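Local structure of glucosidase (Croceicoccus marinus, 5Z3K) at residues 84-89 against 130-135; 105-110 against 147-152; 125-130 against 180-185; 175-180 against 217-222. The protein probably hydrolyses O-glycosyl bonds as a family 39 beta-glucosidase of a deep-sea bacterium. All coordinates share one frame; numbering follows the deposited sequence.

Interaction 1: 84-89 against 130-135; sequences ASYNFA and VENIVR
Near-identical first torsions in Tyr-86 (chi1 -66°) and Phe-88 (chi1 -70°) set each ring anti to its own carbonyl carbon, and both rings reach from the loop to the same turn of helix 123-138, where they meet Ile-133. In Ile-133 the CG1 branch does the touching. It lies near the plane of both rings, at their edges: Tyr-86 CE2 is 4.0 Å from Ile-133 CG1, and Phe-88 CE1 is also 4.0 Å from Ile-133 CG1. The methylene is thus met by two ring edges, neither of them lying flat on it. Within the loop, Tyr-86 CB sits over one face of the Phe-88 ring, displaced toward its rim.

The fold here is a TIM barrel, and the contact lies on its outer layer: residues 84-89 lead into helix 89-100, and the loop before that helix is laid against the next helix of the barrel, 123-138. Beyond Ile-133, the phenol end of Tyr-86 passes Asn-132 at about a right angle, with ring and amide planes 65° apart and Tyr-86 OH 3.3 Å from Asn-132 CB. The polar ends share an outside acceptor: Tyr-86 OH and Asn-132 ND2 both hydrogen-bond to Pro-80 O, which ties loop and helix through one carbonyl. Phe-88 also stacks on His-136, a turn further along the helix, while Phe-73 and Trp-141 make edge-to-face contacts with Tyr-86.

Interaction 2: 105-110 against 147-152; sequences ILFTIA and NAVSHW
Ala-148 meets Ile-105 through its carbonyl, with Ala-148 O 3.5 Å from Ile-105 CD1. A water beside this oxygen accepts the N-H of Ile-105 and of Ser-150 and lies within hydrogen-bonding distance of Ala-148 O, bridging the backbones where they are not yet paired directly. Val-149 follows and splits its methyls: CG2 packs on Ile-105 CG2, while CG1, held anti to the backbone N (chi1 180°), reaches Phe-107 CB at 3.6 Å and also lies over one face of the Trp-152 ring, toward its rim. Ser-150 OG bonds to His-151 ND1 in the plane of the imidazole, which would restrain that ring's rotation.

At His-151 the segment becomes a strand. Its N-H makes a weak bond to Ile-105 O, and its carbonyl receives Phe-107 N at 2.9 Å with an N-H...O angle of 174°. These are neighbouring parallel strands, 104-109 and 151-154, in the eight-stranded barrel of a TIM fold, joined by a beta-alpha-beta crossover through helix 123-138. Leu-106 CD1 packs 3.6 Å from His-151 CB on one face of the sheet; Phe-107 and Trp-152 lie on the other.

Trp-152 lays its six-membered ring over Phe-107 CB, a CH-pi contact of 4.0 Å from CB to the ring centroid. The two aromatic planes are inclined by 31°, with Trp-152 CZ3 3.6 Å from Phe-107 CG. An alanine in place of Phe-107 lacks the ring and would probably leave a gap beside CZ3 and CH2 of the indole. Ile-109 CD1 touches Trp-152 CE3 obliquely.

Interaction 3: 125-130 against 180-185; sequences KYEQVV and ARAVKR
Glu-127 stands nearly at right angles to both Arg-181 and Arg-185, its carboxylate held between two guanidinium groups one helical turn apart. Its extended chain, with CG anti to the backbone N, carries the acid across to helix 169-186. Arg-181 grips it side-on with two nitrogens: Arg-181 NH2 to Glu-127 OE1 at 2.9 Å and Arg-181 NE to Glu-127 OE2 at 3.2 Å. The planes are 48° apart, and NH2 reaches OE1 from above the carboxylate plane. Arg-185 comes differently, its guanidinium inclined by 22° to the carboxylate, and its NH2 meets Glu-127 OE2 at 3.0 Å nearly along the C-O axis; a weak bond from NH1 joins it.

Beneath the charges, Ala-182 CB packs 3.8 Å from Glu-127 O and 4.1 Å from Val-130 CG1. This small residue lies where the axes of segments 125-130 and 180-185 approach to 8.8 Å and cross at -34°. The two helices are successive outer helices of the TIM barrel.

Arg-185 NH1 has Glu-131 as its stronger partner, so two acids of helix 123-138 face two arginines. Glu-127 OE2 accepts from both Arg-185 NH2 and Arg-181 NE, and this doubled positive surrounding would probably stabilise the ionised carboxylate.

Interaction 4: 175-180 against 217-222; sequences MYAAAA and QSVPLD
Residues 217-222 leave helix 208-216 through a Schellman motif, with Ser-218 at positive phi, and run on extended past helix 169-186, CA atoms coming within 6.2 Å at Ala-177 and Val-219. Val-219 packs against three helix residues. Its CG1 lies 3.5 Å from Tyr-176 CE2, obliquely to the ring, and 3.9 Å from Ala-180 CB, while CG2 meets Ala-177 CB at 4.1 Å. Tyr-176, its ring swung anti to the backbone N (chi1 178°), slides past Val-219 in the opposite direction and carries its hydroxyl to the backbone beyond. There Tyr-176 OH donates to Pro-220 O at 2.8 Å, in the carbonyl plane and on a lone pair. Leu-221 crosses the phenol at about a right angle, placing its CD1 3.5 Å from Tyr-176 OH. A phenylalanine here lacks the hydroxyl and would probably leave Pro-220 O without this partner and the loop less firmly held to the helix. Ala-180 CB also touches Pro-220 CD, at 4.1 Å.

Around this contact, Phe-210 of helix 208-216 meets the Tyr-176 ring edge-to-face, and Val-192 touches Tyr-176, Ala-180 and Pro-220, so the loop leading to strand 223-229 is packed against helices 169-186 and 208-216 and strand 191-197 of the TIM barrel.

The four contacts lie on the same side of the chain's centre, from the barrel strands out to the helices. Interactions 1 and 3 share Val-130 on helix 123-138, with centres about 11 Å apart, and a salt bridge of 2.9 Å from Glu-131 OE1 to Arg-185 NH1 joins them. Interaction 2 is the strand layer on which the helices pack: Val-134 CA of interaction 1 lies 3.7 Å from its Trp-152 CH2, and Val-183 CG2 of interaction 3 lies 3.7 Å from Trp-152 CB. Interactions 3 and 4, centres about 10 Å apart, share Ala-180 and are bridged by Lys-184 NZ to Asp-222 OD2 at 2.8 Å. Ile-109 CD1 of interaction 2 lies 4.2 Å from Ala-179 CB of interaction 4.

Interaction 1: 84-89 against 130-135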
loop_
_atom_site.group_PDB
_atom_site.type_symbol
_atom_site.label_atom_id
_atom_site.label_comp_id
_atom_site.label_asym_id
_atom_site.label_seq_id
_atom_site.Cartn_x
_atom_site.Cartn_y
_atom_site.Cartn_z
ATOM N N ALA A 84 -29.255 -10.342 -11.885
ATOM C CA ALA A 84 -30.058 -10.156 -10.682
ATOM C C ALA A 84 -29.596 -11.042 -9.530
ATOM O O ALA A 84 -29.979 -10.787 -8.386
ATOM C CB ALA A 84 -31.534 -10.415 -10.990
ATOM N N SER A 85 -28.782 -12.072 -9.797
ATOM C CA SER A 85 -28.288 -12.945 -8.737
ATOM C C SER A 85 -27.096 -12.358 -7.988
ATOM O O SER A 85 -26.670 -12.942 -6.983
ATOM C CB SER A 85 -27.882 -14.316 -9.305
ATOM O OG SER A 85 -28.970 -14.974 -9.943
ATOM N N TYR A 86 -26.560 -11.235 -8.455
ATOM C CA TYR A 86 -25.352 -10.628 -7.913
ATOM C C TYR A 86 -25.706 -9.391 -7.100
ATOM O O TYR A 86 -26.710 -8.727 -7.359
ATOM C CB TYR A 86 -24.386 -10.244 -9.035
ATOM C CG TYR A 86 -23.838 -11.432 -9.779
ATOM C CD1 TYR A 86 -24.626 -12.126 -10.696
ATOM C CD2 TYR A 86 -22.541 -11.879 -9.556
ATOM C CE1 TYR A 86 -24.132 -13.231 -11.377
ATOM C CE2 TYR A 86 -22.035 -12.986 -10.238
ATOM C CZ TYR A 86 -22.847 -13.656 -11.141
ATOM O OH TYR A 86 -22.361 -14.753 -11.815
ATOM N N ASN A 87 -24.864 -9.081 -6.119
ATOM C CA ASN A 87 -25.081 -7.953 -5.208
ATOM C C ASN A 87 -23.914 -6.991 -5.416
ATOM O O ASN A 87 -22.918 -7.028 -4.685
ATOM C CB ASN A 87 -25.202 -8.462 -3.742
ATOM C CG ASN A 87 -25.259 -7.340 -2.716
ATOM O OD1 ASN A 87 -25.610 -6.200 -3.029
ATOM N ND2 ASN A 87 -24.896 -7.666 -1.477
ATOM N N PHE A 88 -24.031 -6.149 -6.446
ATOM C CA PHE A 88 -22.946 -5.264 -6.862
ATOM C C PHE A 88 -23.052 -3.849 -6.293
ATOM O O PHE A 88 -22.094 -3.081 -6.427
ATOM C CB PHE A 88 -22.891 -5.158 -8.396
ATOM C CG PHE A 88 -22.420 -6.412 -9.109
ATOM C CD1 PHE A 88 -21.245 -7.060 -8.744
ATOM C CD2 PHE A 88 -23.138 -6.912 -10.186
ATOM C CE1 PHE A 88 -20.802 -8.195 -9.434
ATOM C CE2 PHE A 88 -22.698 -8.051 -10.887
ATOM C CZ PHE A 88 -21.531 -8.693 -10.502
ATOM N N ALA A 89 -24.165 -3.485 -5.658
ATOM C CA ALA A 89 -24.467 -2.071 -5.446
ATOM C C ALA A 89 -23.365 -1.365 -4.661
ATOM O O ALA A 89 -22.829 -0.344 -5.110
ATOM C CB ALA A 89 -25.814 -1.906 -4.743
ATOM N N VAL A 130 -17.109 -16.035 -10.315
ATOM C CA VAL A 130 -15.937 -15.155 -10.375
ATOM C C VAL A 130 -15.821 -14.526 -11.754
ATOM O O VAL A 130 -15.525 -13.329 -11.888
ATOM C CB VAL A 130 -14.647 -15.913 -10.007
ATOM C CG1 VAL A 130 -13.406 -15.030 -10.296
ATOM C CG2 VAL A 130 -14.672 -16.347 -8.548
ATOM N N GLU A 131 -16.073 -15.314 -12.801
ATOM C CA GLU A 131 -15.912 -14.795 -14.155
ATOM C C GLU A 131 -16.886 -13.651 -14.426
ATOM O O GLU A 131 -16.508 -12.635 -15.020
ATOM C CB GLU A 131 -16.092 -15.922 -15.175
ATOM C CG GLU A 131 -16.025 -15.472 -16.632
ATOM C CD GLU A 131 -16.185 -16.625 -17.611
ATOM O OE1 GLU A 131 -16.232 -17.790 -17.162
ATOM O OE2 GLU A 131 -16.268 -16.364 -18.830
ATOM N N ASN A 132 -18.139 -13.781 -13.984
ATOM C CA ASN A 132 -19.101 -12.712 -14.235
ATOM C C ASN A 132 -18.910 -11.516 -13.317
ATOM O O ASN A 132 -19.320 -10.408 -13.678
ATOM C CB ASN A 132 -20.533 -13.239 -14.120
ATOM C CG ASN A 132 -20.929 -14.085 -15.319
ATOM O OD1 ASN A 132 -20.321 -13.982 -16.393
ATOM N ND2 ASN A 132 -21.938 -14.936 -15.142
ATOM N N ILE A 133 -18.323 -11.705 -12.132
ATOM C CA ILE A 133 -17.898 -10.546 -11.355
ATOM C C ILE A 133 -16.843 -9.775 -12.131
ATOM O O ILE A 133 -16.879 -8.540 -12.214
ATOM C CB ILE A 133 -17.385 -10.985 -9.968
ATOM C CG1 ILE A 133 -18.556 -11.479 -9.116
ATOM C CG2 ILE A 133 -16.619 -9.846 -9.275
ATOM C CD1 ILE A 133 -18.149 -12.329 -7.954
ATOM N N VAL A 134 -15.901 -10.499 -12.741
ATOM C CA VAL A 134 -14.864 -9.844 -13.527
ATOM C C VAL A 134 -15.477 -9.158 -14.740
ATOM O O VAL A 134 -15.128 -8.020 -15.066
ATOM C CB VAL A 134 -13.776 -10.858 -13.932
ATOM C CG1 VAL A 134 -12.744 -10.213 -14.849
ATOM C CG2 VAL A 134 -13.093 -11.437 -12.691
ATOM N N ARG A 135 -16.405 -9.837 -15.422
ATOM C CA ARG A 135 -17.054 -9.240 -16.584
ATOM C C ARG A 135 -17.866 -8.013 -16.198
ATOM O O ARG A 135 -17.986 -7.072 -16.989
ATOM C CB ARG A 135 -17.954 -10.272 -17.266
ATOM C CG ARG A 135 -17.194 -11.298 -18.078
ATOM C CD ARG A 135 -18.125 -12.240 -18.852
ATOM N NE ARG A 135 -17.335 -13.269 -19.524
ATOM C CZ ARG A 135 -16.581 -13.046 -20.599
ATOM N NH1 ARG A 135 -16.541 -11.837 -21.148
ATOM N NH2 ARG A 135 -15.871 -14.033 -21.130
#

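Interaction 2: 105-110 against 147-152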
loop_
_atom_site.group_PDB
_atom_site.type_symbol
_atom_site.label_atom_id
_atom_site.label_comp_id
_atom_site.label_asym_id
_atom_site.label_seq_id
_atom_site.Cartn_x
_atom_site.Cartn_y
_atom_site.Cartn_z
ATOM N N ILE A 105 -7.556 -0.503 -9.359
ATOM C CA ILE A 105 -8.139 -1.318 -8.302
ATOM C C ILE A 105 -7.441 -2.670 -8.258
ATOM O O ILE A 105 -7.170 -3.278 -9.303
ATOM C CB ILE A 105 -9.663 -1.466 -8.485
ATOM C CG1 ILE A 105 -10.318 -0.088 -8.330
ATOM C CG2 ILE A 105 -10.245 -2.415 -7.450
ATOM C CD1 ILE A 105 -11.766 -0.012 -8.794
ATOM N N LEU A 106 -7.106 -3.107 -7.044
ATOM C CA LEU A 106 -6.656 -4.466 -6.755
ATOM C C LEU A 106 -7.830 -5.137 -6.058
ATOM O O LEU A 106 -8.130 -4.834 -4.895
ATOM C CB LEU A 106 -5.405 -4.452 -5.886
ATOM C CG LEU A 106 -4.942 -5.785 -5.304
ATOM C CD1 LEU A 106 -4.461 -6.646 -6.451
ATOM C CD2 LEU A 106 -3.827 -5.557 -4.290
ATOM N N PHE A 107 -8.545 -5.986 -6.789
ATOM C CA PHE A 107 -9.780 -6.564 -6.283
ATOM C C PHE A 107 -9.459 -7.897 -5.622
ATOM O O PHE A 107 -9.071 -8.855 -6.299
ATOM C CB PHE A 107 -10.805 -6.728 -7.401
ATOM C CG PHE A 107 -12.201 -6.929 -6.899
ATOM C CD1 PHE A 107 -12.568 -8.128 -6.295
ATOM C CD2 PHE A 107 -13.135 -5.909 -6.993
ATOM C CE1 PHE A 107 -13.843 -8.310 -5.811
ATOM C CE2 PHE A 107 -14.415 -6.086 -6.513
ATOM C CZ PHE A 107 -14.771 -7.289 -5.921
ATOM N N THR A 108 -9.638 -7.966 -4.306
ATOM C CA THR A 108 -9.330 -9.179 -3.562
ATOM C C THR A 108 -10.560 -10.083 -3.552
ATOM O O THR A 108 -11.625 -9.694 -3.058
ATOM C CB THR A 108 -8.876 -8.871 -2.135
ATOM O OG1 THR A 108 -7.742 -7.987 -2.168
ATOM C CG2 THR A 108 -8.461 -10.157 -1.413
ATOM N N ILE A 109 -10.395 -11.282 -4.093
ATOM C CA ILE A 109 -11.406 -12.340 -4.061
ATOM C C ILE A 109 -11.231 -13.120 -2.760
ATOM O O ILE A 109 -10.264 -13.873 -2.606
ATOM C CB ILE A 109 -11.264 -13.264 -5.281
ATOM C CG1 ILE A 109 -11.394 -12.447 -6.578
ATOM C CG2 ILE A 109 -12.282 -14.420 -5.226
ATOM C CD1 ILE A 109 -10.973 -13.175 -7.829
ATOM N N ALA A 110 -12.171 -12.963 -1.827
ATOM C CA ALA A 110 -12.062 -13.616 -0.525
ATOM C C ALA A 110 -13.440 -13.803 0.087
ATOM O O ALA A 110 -14.383 -13.070 -0.228
ATOM C CB ALA A 110 -11.180 -12.809 0.437
ATOM N N ASN A 147 -13.275 -1.738 -17.962
ATOM C CA ASN A 147 -11.852 -1.645 -17.623
ATOM C C ASN A 147 -11.610 -0.976 -16.271
ATOM O O ASN A 147 -10.669 -0.203 -16.108
ATOM C CB ASN A 147 -11.091 -0.913 -18.724
ATOM C CG ASN A 147 -11.037 -1.718 -19.975
ATOM O OD1 ASN A 147 -11.026 -2.939 -19.897
ATOM N ND2 ASN A 147 -11.017 -1.066 -21.131
ATOM N N ALA A 148 -12.434 -1.301 -15.281
ATOM C CA ALA A 148 -12.309 -0.620 -13.998
ATOM C C ALA A 148 -11.333 -1.298 -13.048
ATOM O O ALA A 148 -10.821 -0.637 -12.139
ATOM C CB ALA A 148 -13.679 -0.500 -13.322
ATOM N N VAL A 149 -11.053 -2.585 -13.233
ATOM C CA VAL A 149 -10.236 -3.358 -12.299
ATOM C C VAL A 149 -9.126 -4.031 -13.089
ATOM O O VAL A 149 -9.385 -4.975 -13.851
ATOM C CB VAL A 149 -11.070 -4.398 -11.534
ATOM C CG1 VAL A 149 -10.195 -5.186 -10.581
ATOM C CG2 VAL A 149 -12.179 -3.708 -10.785
ATOM N N SER A 150 -7.885 -3.584 -12.877
ATOM C CA SER A 150 -6.750 -4.109 -13.621
ATOM C C SER A 150 -6.083 -5.300 -12.947
ATOM O O SER A 150 -5.400 -6.076 -13.625
ATOM C CB SER A 150 -5.704 -3.008 -13.824
ATOM O OG SER A 150 -5.184 -2.587 -12.574
ATOM N N HIS A 151 -6.259 -5.459 -11.641
ATOM C CA HIS A 151 -5.562 -6.467 -10.863
ATOM C C HIS A 151 -6.566 -7.257 -10.042
ATOM O O HIS A 151 -7.428 -6.671 -9.381
ATOM C CB HIS A 151 -4.532 -5.810 -9.945
ATOM C CG HIS A 151 -3.300 -5.349 -10.653
ATOM N ND1 HIS A 151 -3.309 -4.306 -11.556
ATOM C CD2 HIS A 151 -2.020 -5.790 -10.598
ATOM C CE1 HIS A 151 -2.086 -4.124 -12.025
ATOM N NE2 HIS A 151 -1.285 -5.010 -11.458
ATOM N N TRP A 152 -6.447 -8.583 -10.076
ATOM C CA TRP A 152 -7.347 -9.480 -9.364
ATOM C C TRP A 152 -6.520 -10.375 -8.453
ATOM O O TRP A 152 -5.673 -11.148 -8.926
ATOM C CB TRP A 152 -8.198 -10.287 -10.353
ATOM C CG TRP A 152 -9.139 -9.404 -11.122
ATOM C CD1 TRP A 152 -8.858 -8.688 -12.251
ATOM C CD2 TRP A 152 -10.497 -9.102 -10.788
ATOM N NE1 TRP A 152 -9.969 -7.981 -12.656
ATOM C CE2 TRP A 152 -10.986 -8.218 -11.772
ATOM C CE3 TRP A 152 -11.354 -9.504 -9.759
ATOM C CZ2 TRP A 152 -12.293 -7.731 -11.760
ATOM C CZ3 TRP A 152 -12.656 -9.015 -9.750
ATOM C CH2 TRP A 152 -13.108 -8.135 -10.744
HETATM O O HOH W 1 -8.113 -0.795 -12.113
#

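Interaction 3: 125-130 against 180-185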
loop_
_atom_site.group_PDB
_atom_site.type_symbol
_atom_site.label_atom_id
_atom_site.label_comp_id
_atom_site.label_asym_id
_atom_site.label_seq_id
_atom_site.Cartn_x
_atom_site.Cartn_y
_atom_site.Cartn_z
ATOM N N LYS A 125 -19.324 -23.804 -10.100
ATOM C CA LYS A 125 -20.175 -22.621 -9.970
ATOM C C LYS A 125 -19.391 -21.435 -9.416
ATOM O O LYS A 125 -19.598 -20.294 -9.848
ATOM C CB LYS A 125 -21.389 -22.927 -9.087
ATOM C CG LYS A 125 -22.495 -21.848 -9.139
ATOM C CD LYS A 125 -23.726 -22.263 -8.357
ATOM C CE LYS A 125 -24.932 -21.435 -8.771
ATOM N NZ LYS A 125 -26.216 -21.942 -8.189
ATOM N N TYR A 126 -18.494 -21.681 -8.457
ATOM C CA TYR A 126 -17.608 -20.623 -7.976
ATOM C C TYR A 126 -16.885 -19.949 -9.144
ATOM O O TYR A 126 -16.843 -18.717 -9.248
ATOM C CB TYR A 126 -16.615 -21.221 -6.971
ATOM C CG TYR A 126 -15.711 -20.216 -6.283
ATOM C CD1 TYR A 126 -16.159 -19.479 -5.185
ATOM C CD2 TYR A 126 -14.409 -20.017 -6.722
ATOM C CE1 TYR A 126 -15.316 -18.557 -4.544
ATOM C CE2 TYR A 126 -13.567 -19.103 -6.089
ATOM C CZ TYR A 126 -14.031 -18.381 -5.002
ATOM O OH TYR A 126 -13.204 -17.467 -4.377
ATOM N N GLU A 127 -16.348 -20.755 -10.062
ATOM C CA GLU A 127 -15.610 -20.211 -11.197
ATOM C C GLU A 127 -16.509 -19.364 -12.102
ATOM O O GLU A 127 -16.096 -18.289 -12.556
ATOM C CB GLU A 127 -14.950 -21.357 -11.975
ATOM C CG GLU A 127 -14.109 -20.914 -13.168
ATOM C CD GLU A 127 -13.315 -22.060 -13.791
ATOM O OE1 GLU A 127 -13.232 -23.139 -13.166
ATOM O OE2 GLU A 127 -12.763 -21.876 -14.896
ATOM N N GLN A 128 -17.714 -19.814 -12.354
ATOM C CA GLN A 128 -18.619 -19.052 -13.159
ATOM C C GLN A 128 -18.940 -17.698 -12.494
ATOM O O GLN A 128 -18.978 -16.715 -13.124
ATOM C CB GLN A 128 -19.941 -19.800 -13.350
ATOM C CG GLN A 128 -19.910 -21.065 -14.137
ATOM C CD GLN A 128 -21.328 -21.638 -14.286
ATOM O OE1 GLN A 128 -21.786 -22.381 -13.462
ATOM N NE2 GLN A 128 -22.036 -21.194 -15.288
ATOM N N VAL A 129 -19.130 -17.717 -11.205
ATOM C CA VAL A 129 -19.512 -16.496 -10.505
ATOM C C VAL A 129 -18.337 -15.523 -10.478
ATOM O O VAL A 129 -18.517 -14.316 -10.672
ATOM C CB VAL A 129 -20.050 -16.840 -9.102
ATOM C CG1 VAL A 129 -20.089 -15.619 -8.205
ATOM C CG2 VAL A 129 -21.448 -17.443 -9.238
ATOM N N VAL A 130 -17.109 -16.035 -10.315
ATOM C CA VAL A 130 -15.937 -15.155 -10.375
ATOM C C VAL A 130 -15.821 -14.526 -11.754
ATOM O O VAL A 130 -15.525 -13.329 -11.888
ATOM C CB VAL A 130 -14.647 -15.913 -10.007
ATOM C CG1 VAL A 130 -13.406 -15.030 -10.296
ATOM C CG2 VAL A 130 -14.672 -16.347 -8.548
ATOM N N ALA A 180 -7.954 -17.725 -11.586
ATOM C CA ALA A 180 -7.035 -17.307 -12.640
ATOM C C ALA A 180 -7.593 -17.626 -14.023
ATOM O O ALA A 180 -7.517 -16.799 -14.943
ATOM C CB ALA A 180 -5.671 -17.971 -12.440
ATOM N N ARG A 181 -8.133 -18.839 -14.198
ATOM C CA ARG A 181 -8.798 -19.185 -15.451
ATOM C C ARG A 181 -9.909 -18.195 -15.785
ATOM O O ARG A 181 -10.035 -17.758 -16.935
ATOM C CB ARG A 181 -9.369 -20.604 -15.375
ATOM C CG ARG A 181 -8.351 -21.697 -15.681
ATOM C CD ARG A 181 -9.029 -23.035 -15.964
ATOM N NE ARG A 181 -9.973 -23.390 -14.909
ATOM C CZ ARG A 181 -9.642 -24.056 -13.808
ATOM N NH1 ARG A 181 -8.389 -24.457 -13.620
ATOM N NH2 ARG A 181 -10.563 -24.329 -12.896
ATOM N N ALA A 182 -10.737 -17.845 -14.798
ATOM C CA ALA A 182 -11.860 -16.952 -15.070
ATOM C C ALA A 182 -11.381 -15.553 -15.444
ATOM O O ALA A 182 -11.892 -14.948 -16.393
ATOM C CB ALA A 182 -12.798 -16.895 -13.863
ATOM N N VAL A 183 -10.395 -15.024 -14.719
ATOM C CA VAL A 183 -9.891 -13.685 -15.021
ATOM C C VAL A 183 -9.302 -13.648 -16.428
ATOM O O VAL A 183 -9.588 -12.741 -17.220
ATOM C CB VAL A 183 -8.853 -13.259 -13.966
ATOM C CG1 VAL A 183 -8.018 -12.087 -14.470
ATOM C CG2 VAL A 183 -9.536 -12.927 -12.642
ATOM N N LYS A 184 -8.476 -14.641 -16.762
ATOM C CA LYS A 184 -7.812 -14.642 -18.061
ATOM C C LYS A 184 -8.792 -14.918 -19.195
ATOM O O LYS A 184 -8.587 -14.443 -20.317
ATOM C CB LYS A 184 -6.688 -15.674 -18.066
ATOM C CG LYS A 184 -5.547 -15.345 -17.108
ATOM C CD LYS A 184 -4.874 -14.034 -17.484
ATOM C CE LYS A 184 -3.565 -13.856 -16.743
ATOM N NZ LYS A 184 -2.913 -12.591 -17.141
ATOM N N ARG A 185 -9.852 -15.680 -18.924
ATOM C CA ARG A 185 -10.886 -15.895 -19.931
ATOM C C ARG A 185 -11.585 -14.587 -20.289
ATOM O O ARG A 185 -11.940 -14.358 -21.451
ATOM C CB ARG A 185 -11.884 -16.938 -19.422
ATOM C CG ARG A 185 -13.053 -17.245 -20.342
ATOM C CD ARG A 185 -13.899 -18.379 -19.752
ATOM N NE ARG A 185 -13.067 -19.487 -19.282
ATOM C CZ ARG A 185 -13.104 -20.007 -18.055
ATOM N NH1 ARG A 185 -13.936 -19.531 -17.135
ATOM N NH2 ARG A 185 -12.298 -21.015 -17.747
#

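Interaction 4: 175-180 against 217-222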
loop_
_atom_site.group_PDB
_atom_site.type_symbol
_atom_site.label_atom_id
_atom_site.label_comp_id
_atom_site.label_asym_id
_atom_site.label_seq_id
_atom_site.Cartn_x
_atom_site.Cartn_y
_atom_site.Cartn_z
HETATM N N MSE A 175 -8.935 -23.409 -6.049
HETATM C CA MSE A 175 -9.692 -22.169 -6.072
HETATM C C MSE A 175 -8.900 -21.066 -6.771
HETATM O O MSE A 175 -9.455 -20.291 -7.552
HETATM C CB MSE A 175 -10.057 -21.749 -4.656
HETATM C CG MSE A 175 -11.203 -22.519 -4.062
HETATM SE SE MSE A 175 -11.559 -22.040 -2.228
HETATM C CE MSE A 175 -12.414 -20.279 -2.481
ATOM N N TYR A 176 -7.591 -21.005 -6.503
ATOM C CA TYR A 176 -6.754 -20.044 -7.209
ATOM C C TYR A 176 -6.790 -20.299 -8.710
ATOM O O TYR A 176 -6.958 -19.369 -9.507
ATOM C CB TYR A 176 -5.308 -20.087 -6.709
ATOM C CG TYR A 176 -4.476 -19.106 -7.498
ATOM C CD1 TYR A 176 -4.629 -17.736 -7.297
ATOM C CD2 TYR A 176 -3.591 -19.530 -8.480
ATOM C CE1 TYR A 176 -3.908 -16.819 -8.035
ATOM C CE2 TYR A 176 -2.862 -18.621 -9.223
ATOM C CZ TYR A 176 -3.030 -17.259 -8.994
ATOM O OH TYR A 176 -2.333 -16.334 -9.714
ATOM N N ALA A 177 -6.641 -21.564 -9.118
ATOM C CA ALA A 177 -6.616 -21.864 -10.544
ATOM C C ALA A 177 -7.946 -21.517 -11.200
ATOM O O ALA A 177 -7.974 -21.019 -12.331
ATOM C CB ALA A 177 -6.268 -23.338 -10.773
ATOM N N ALA A 178 -9.058 -21.774 -10.505
ATOM C CA ALA A 178 -10.363 -21.410 -11.042
ATOM C C ALA A 178 -10.473 -19.903 -11.238
ATOM O O ALA A 178 -10.954 -19.434 -12.278
ATOM C CB ALA A 178 -11.475 -21.913 -10.120
ATOM N N ALA A 179 -10.026 -19.130 -10.246
ATOM C CA ALA A 179 -10.071 -17.675 -10.363
ATOM C C ALA A 179 -9.170 -17.180 -11.486
ATOM O O ALA A 179 -9.566 -16.309 -12.270
ATOM C CB ALA A 179 -9.680 -17.037 -9.031
ATOM N N ALA A 180 -7.954 -17.725 -11.586
ATOM C CA ALA A 180 -7.035 -17.307 -12.640
ATOM C C ALA A 180 -7.593 -17.626 -14.023
ATOM O O ALA A 180 -7.517 -16.799 -14.943
ATOM C CB ALA A 180 -5.671 -17.971 -12.440
ATOM N N GLN A 217 1.357 -26.871 -12.399
ATOM C CA GLN A 217 0.097 -26.882 -13.130
ATOM C C GLN A 217 -0.009 -25.759 -14.150
ATOM O O GLN A 217 -1.084 -25.568 -14.729
ATOM C CB GLN A 217 -1.086 -26.823 -12.160
ATOM C CG GLN A 217 -1.051 -27.895 -11.085
ATOM C CD GLN A 217 -0.812 -29.294 -11.652
ATOM O OE1 GLN A 217 -1.336 -29.644 -12.708
ATOM N NE2 GLN A 217 -0.014 -30.094 -10.947
ATOM N N SER A 218 1.073 -25.011 -14.382
ATOM C CA SER A 218 1.110 -23.950 -15.391
ATOM C C SER A 218 -0.052 -22.964 -15.229
ATOM O O SER A 218 -0.758 -22.631 -16.184
ATOM C CB SER A 218 1.127 -24.548 -16.798
ATOM O OG SER A 218 2.217 -25.443 -16.935
ATOM N N VAL A 219 -0.248 -22.498 -13.998
ATOM C CA VAL A 219 -1.300 -21.534 -13.670
ATOM C C VAL A 219 -0.722 -20.123 -13.757
ATOM O O VAL A 219 0.397 -19.890 -13.276
ATOM C CB VAL A 219 -1.887 -21.817 -12.276
ATOM C CG1 VAL A 219 -3.026 -20.840 -11.946
ATOM C CG2 VAL A 219 -2.376 -23.273 -12.184
ATOM N N PRO A 220 -1.420 -19.161 -14.365
ATOM C CA PRO A 220 -0.881 -17.791 -14.425
ATOM C C PRO A 220 -0.668 -17.220 -13.033
ATOM O O PRO A 220 -1.476 -17.427 -12.129
ATOM C CB PRO A 220 -1.960 -17.011 -15.183
ATOM C CG PRO A 220 -2.788 -18.038 -15.874
ATOM C CD PRO A 220 -2.729 -19.272 -15.028
ATOM N N LEU A 221 0.435 -16.484 -12.871
ATOM C CA LEU A 221 0.768 -15.794 -11.618
ATOM C C LEU A 221 1.455 -14.494 -12.026
ATOM O O LEU A 221 2.681 -14.439 -12.157
ATOM C CB LEU A 221 1.651 -16.641 -10.708
ATOM C CG LEU A 221 2.020 -16.068 -9.335
ATOM C CD1 LEU A 221 0.882 -16.241 -8.319
ATOM C CD2 LEU A 221 3.325 -16.684 -8.811
ATOM N N ASP A 222 0.650 -13.460 -12.262
ATOM C CA ASP A 222 1.202 -12.173 -12.675
ATOM C C ASP A 222 1.880 -11.453 -11.515
ATOM O O ASP A 222 2.824 -10.678 -11.728
ATOM C CB ASP A 222 0.093 -11.322 -13.294
ATOM C CG ASP A 222 -0.496 -11.961 -14.543
ATOM O OD1 ASP A 222 0.278 -12.283 -15.462
ATOM O OD2 ASP A 222 -1.722 -12.161 -14.613
#